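Local coordinates for protein cGAS/DncV-like nucleotidyltransferase in E. coli homolog (Elizabethkingia meningoseptica ATCC 13253 = NBRC 12535, PDB 6E0O) that synthesises cyclic dinucleotide second messengers from nucleoside triphosphates, probably with magnesium as cofactor, in a CBASS antiviral defence system of bacteria, at residues Gln173-Ser176 and Asn177-Lys181; Val214-Phe217 and Phe218-Leu222. All blocks are in the same frame, centred on the assembly; numbering follows the deposited sequence. Where two conformers were deposited one is given.

Contact 1 (Gln173-Ser176 and Asn177-Lys181)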
loop_
_atom_site.group_PDB
_atom_site.type_symbol
_atom_site.label_atom_id
_atom_site.label_comp_id
_atom_site.label_asym_id
_atom_site.label_seq_id
_atom_site.Cartn_x
_atom_site.Cartn_y
_atom_site.Cartn_z
ATOM N N GLN A 173 1.682 5.450 10.524
ATOM C CA GLN A 173 3.043 5.945 10.387
ATOM C C GLN A 173 3.507 5.901 8.933
ATOM O O GLN A 173 4.228 6.795 8.475
ATOM C CB GLN A 173 3.956 5.117 11.286
ATOM C CG GLN A 173 3.622 5.209 12.785
ATOM C CD GLN A 173 2.633 4.162 13.319
ATOM O OE1 GLN A 173 1.795 3.631 12.595
ATOM N NE2 GLN A 173 2.735 3.877 14.610
ATOM N N HIS A 174 3.115 4.860 8.202
ATOM C CA HIS A 174 3.362 4.801 6.769
ATOM C C HIS A 174 2.738 5.999 6.063
ATOM O O HIS A 174 3.394 6.685 5.263
ATOM C CB HIS A 174 2.757 3.503 6.241
ATOM C CG HIS A 174 2.976 3.276 4.785
ATOM N ND1 HIS A 174 3.922 2.398 4.309
ATOM C CD2 HIS A 174 2.353 3.789 3.700
ATOM C CE1 HIS A 174 3.890 2.400 2.988
ATOM N NE2 HIS A 174 2.944 3.233 2.593
ATOM N N TYR A 175 1.464 6.258 6.349
ATOM C CA TYR A 175 0.768 7.382 5.735
ATOM C C TYR A 175 1.497 8.689 6.038
ATOM O O TYR A 175 1.810 9.478 5.135
ATOM C CB TYR A 175 -0.695 7.457 6.221
ATOM C CG TYR A 175 -1.279 8.783 5.821
ATOM C CD1 TYR A 175 -1.707 9.001 4.521
ATOM C CD2 TYR A 175 -1.326 9.848 6.716
ATOM C CE1 TYR A 175 -2.179 10.230 4.117
ATOM C CE2 TYR A 175 -1.795 11.089 6.319
ATOM C CZ TYR A 175 -2.221 11.268 5.018
ATOM O OH TYR A 175 -2.684 12.481 4.588
ATOM N N SER A 176 1.784 8.938 7.313
ATOM C CA SER A 176 2.324 10.237 7.703
ATOM C C SER A 176 3.724 10.455 7.142
ATOM O O SER A 176 4.035 11.549 6.650
ATOM C CB SER A 176 2.342 10.343 9.221
ATOM O OG SER A 176 1.021 10.282 9.712
ATOM N N ASN A 177 4.577 9.440 7.224
ATOM C CA ASN A 177 5.944 9.607 6.743
ATOM C C ASN A 177 5.988 9.773 5.230
ATOM O O ASN A 177 6.795 10.553 4.711
ATOM C CB ASN A 177 6.820 8.445 7.198
ATOM C CG ASN A 177 7.144 8.505 8.671
ATOM O OD1 ASN A 177 6.907 9.518 9.330
ATOM N ND2 ASN A 177 7.700 7.424 9.194
ATOM N N GLY A 178 5.142 9.051 4.497
ATOM C CA GLY A 178 5.133 9.206 3.052
ATOM C C GLY A 178 4.620 10.571 2.637
ATOM O O GLY A 178 5.120 11.181 1.690
ATOM N N THR A 179 3.603 11.063 3.338
ATOM C CA THR A 179 3.083 12.394 3.064
ATOM C C THR A 179 4.134 13.451 3.339
ATOM O O THR A 179 4.334 14.362 2.527
ATOM C CB THR A 179 1.821 12.611 3.898
ATOM O OG1 THR A 179 0.822 11.662 3.493
ATOM C CG2 THR A 179 1.269 14.009 3.730
ATOM N N GLU A 180 4.842 13.329 4.464
ATOM C CA GLU A 180 5.911 14.272 4.771
ATOM C C GLU A 180 6.981 14.276 3.680
ATOM O O GLU A 180 7.430 15.341 3.233
ATOM C CB GLU A 180 6.511 13.931 6.136
ATOM C CG GLU A 180 7.597 14.887 6.593
ATOM C CD GLU A 180 7.070 16.252 6.996
ATOM O OE1 GLU A 180 5.856 16.382 7.245
ATOM O OE2 GLU A 180 7.878 17.200 7.057
ATOM N N LYS A 181 7.411 13.095 3.237
ATOM C CA LYS A 181 8.458 13.057 2.223
ATOM C C LYS A 181 7.988 13.699 0.926
ATOM O O LYS A 181 8.736 14.460 0.294
ATOM C CB LYS A 181 8.954 11.640 1.968
ATOM C CG LYS A 181 10.167 11.634 1.047
ATOM C CD LYS A 181 10.622 10.226 0.742
ATOM C CE LYS A 181 11.868 10.185 -0.134
ATOM N NZ LYS A 181 13.077 10.559 0.652
#

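Contact 2 (Val214-Phe217 and Phe218-Leu222)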
loop_
_atom_site.group_PDB
_atom_site.type_symbol
_atom_site.label_atom_id
_atom_site.label_comp_id
_atom_site.label_asym_id
_atom_site.label_seq_id
_atom_site.Cartn_x
_atom_site.Cartn_y
_atom_site.Cartn_z
ATOM N N VAL A 214 7.598 -7.470 -7.195
ATOM C CA VAL A 214 7.508 -6.368 -6.249
ATOM C C VAL A 214 6.041 -6.012 -6.049
ATOM O O VAL A 214 5.211 -6.168 -6.948
ATOM C CB VAL A 214 8.300 -5.117 -6.709
ATOM C CG1 VAL A 214 9.772 -5.450 -6.892
ATOM C CG2 VAL A 214 7.686 -4.536 -7.974
ATOM N N SER A 215 5.726 -5.547 -4.855
ATOM C CA SER A 215 4.397 -5.063 -4.524
ATOM C C SER A 215 4.427 -3.541 -4.486
ATOM O O SER A 215 5.489 -2.913 -4.467
ATOM C CB SER A 215 4.001 -5.576 -3.139
ATOM O OG SER A 215 4.836 -4.956 -2.171
ATOM N N SER A 216 3.238 -2.943 -4.444
ATOM C CA SER A 216 3.142 -1.497 -4.271
ATOM C C SER A 216 3.845 -1.053 -2.997
ATOM O O SER A 216 4.574 -0.058 -2.994
ATOM C CB SER A 216 1.678 -1.053 -4.228
ATOM O OG SER A 216 1.584 0.315 -3.837
ATOM N N PHE A 217 3.639 -1.789 -1.903
ATOM C CA PHE A 217 4.299 -1.457 -0.647
ATOM C C PHE A 217 5.810 -1.444 -0.822
ATOM O O PHE A 217 6.499 -0.542 -0.331
ATOM C CB PHE A 217 3.890 -2.473 0.423
ATOM C CG PHE A 217 4.560 -2.264 1.747
ATOM C CD1 PHE A 217 4.083 -1.311 2.633
ATOM C CD2 PHE A 217 5.663 -3.015 2.110
ATOM C CE1 PHE A 217 4.694 -1.116 3.847
ATOM C CE2 PHE A 217 6.281 -2.813 3.329
ATOM C CZ PHE A 217 5.792 -1.864 4.195
ATOM N N PHE A 218 6.345 -2.461 -1.491
ATOM C CA PHE A 218 7.786 -2.560 -1.684
ATOM C C PHE A 218 8.299 -1.373 -2.486
ATOM O O PHE A 218 9.303 -0.753 -2.118
ATOM C CB PHE A 218 8.072 -3.891 -2.373
ATOM C CG PHE A 218 9.509 -4.323 -2.363
ATOM C CD1 PHE A 218 10.192 -4.527 -1.183
ATOM C CD2 PHE A 218 10.151 -4.607 -3.550
ATOM C CE1 PHE A 218 11.496 -4.968 -1.190
ATOM C CE2 PHE A 218 11.452 -5.044 -3.555
ATOM C CZ PHE A 218 12.113 -5.247 -2.370
ATOM N N ILE A 219 7.606 -1.025 -3.573
ATOM C CA ILE A 219 8.009 0.132 -4.374
ATOM C C ILE A 219 8.006 1.394 -3.516
ATOM O O ILE A 219 8.951 2.193 -3.544
ATOM C CB ILE A 219 7.099 0.275 -5.610
ATOM C CG1 ILE A 219 7.300 -0.911 -6.555
ATOM C CG2 ILE A 219 7.346 1.611 -6.316
ATOM C CD1 ILE A 219 6.343 -0.937 -7.736
ATOM N N GLU A 220 6.933 1.593 -2.741
ATOM C CA GLU A 220 6.843 2.780 -1.901
ATOM C C GLU A 220 8.017 2.869 -0.943
ATOM O O GLU A 220 8.590 3.952 -0.753
ATOM C CB GLU A 220 5.530 2.777 -1.125
ATOM C CG GLU A 220 4.336 3.078 -2.006
ATOM C CD GLU A 220 3.022 3.047 -1.276
ATOM O OE1 GLU A 220 2.875 3.699 -0.222
ATOM O OE2 GLU A 220 2.126 2.356 -1.781
ATOM N N CYS A 221 8.400 1.739 -0.339
ATOM C CA CYS A 221 9.515 1.747 0.602
ATOM C C CYS A 221 10.840 2.003 -0.107
ATOM O O CYS A 221 11.690 2.730 0.415
ATOM C CB CYS A 221 9.573 0.425 1.366
ATOM S SG CYS A 221 8.209 0.125 2.530
ATOM N N LEU A 222 11.047 1.406 -1.286
ATOM C CA LEU A 222 12.301 1.624 -2.003
ATOM C C LEU A 222 12.488 3.099 -2.322
ATOM O O LEU A 222 13.551 3.671 -2.060
ATOM C CB LEU A 222 12.334 0.814 -3.294
ATOM C CG LEU A 222 12.391 -0.705 -3.141
ATOM C CD1 LEU A 222 12.174 -1.353 -4.508
ATOM C CD2 LEU A 222 13.696 -1.145 -2.525
#

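Contact 1 (Gln173-Ser176 and Asn177-Lys181)
Tyr175 and Thr179, one helical turn apart on helix 171-184, meet with the threonine hydroxyl over a face of the phenol ring. Thr179 OG1 stands 3.3 Å above the ring plane and is displaced toward the rim, on the side of Tyr175 CE1, which it approaches to 3.4 Å. The ring is brought there by a first torsion that sets CG anti to the backbone nitrogen (chi1 167°), so that the phenol projects outward from the helix and leans toward the following turn, where the threonine hydroxyl meets its face. Thr179 turns its hydroxyl back along the helix, with OG1 beside its own backbone nitrogen (chi1 -63°), and OG1 also comes within 2.9 Å of Tyr175 O. That carbonyl also accepts from Thr179 N, and Lys190 makes a weak hydrogen bond to the hydroxyl from outside.

Roughly across the helix from this pair, Asn177 folds back over the preceding turn. Its CB lies 3.3 Å from Gln173 O, the acceptor of Asn177 N at 2.9 Å, while its amide nitrogen ND2 turns to Val260 O and Gln173 NE2 reaches Glu155 O. Further backbone bonds run from Gly178 N to His174 O and from Glu180 N to Ser176 O, both close to straight.

The principle illustrated is that an i to i+4 pair in a helix can gather round one carbonyl: Tyr175 O accepts from Thr179 N, with Thr179 OG1 close by, and the phenol ring covers one side of that hydroxyl. The same ring forms a cation-pi pair with Arg51, which joins this turn to helix 48-52.

Contact 2 (Val214-Phe217 and Phe218-Leu222)
The ring of Phe217 carries the sulfur of Cys221 on one face, a Cys sulfur-aromatic contact: SG lies 3.8 Å from the ring centroid and 22° off the normal, shifted toward the CZ side. With CG anti to the backbone nitrogen (chi1 177°), the ring stands out from the helix, leaning forward enough for the sulfur of the residue one turn on to lie over its face. The Phe218 ring is approached instead at its edge, where Val214 CG1 lies near the ring plane and 3.5 Å from CD2. The other valine branch, CG2, packs on Ile219 CD1 at 3.8 Å, the two side chains crossing at about a right angle.

Ser215 occupies the N-cap of helix 216-224. Its hydroxyl oxygen accepts from Phe218 N at 3.0 Å with an N-H...O angle of 161°, and its carbonyl accepts from Ile219 N. Ser216 OG is hydrogen-bonded to Lys197; in one of its two conformers it also hydrogen-bonds a group of the bound ligand, probably the nucleotide.

The cap satisfies an amide of the first turn, while the helix's amino-terminal end would be expected to favour negative charge nearby. The assignment of Ser216 to a GTP-binding site is consistent with a turn held by the Ser215 cap and the valine packing placing it beside the ligand.

In the fold
From the N terminus, contact 1 comes first, on helix 171-184 just after strand 166-169, which ends the run of sheet strands. Helix 188-205 follows, and then contact 2 opens helix 216-224. Each contact lies within a continuous stretch and closes no long loop; the two stand in series, neither nesting nor crossing. Their centres lie about 14 Å apart, and the two helices touch through His174: its NE2 meets Glu220 OE1 at 2.9 Å in a probable hydrogen bond, and its ring lies against Phe217. The pair thereby joins the helix after the sheet to the one presenting Ser216, with Asn52 of the nucleotide site close to both.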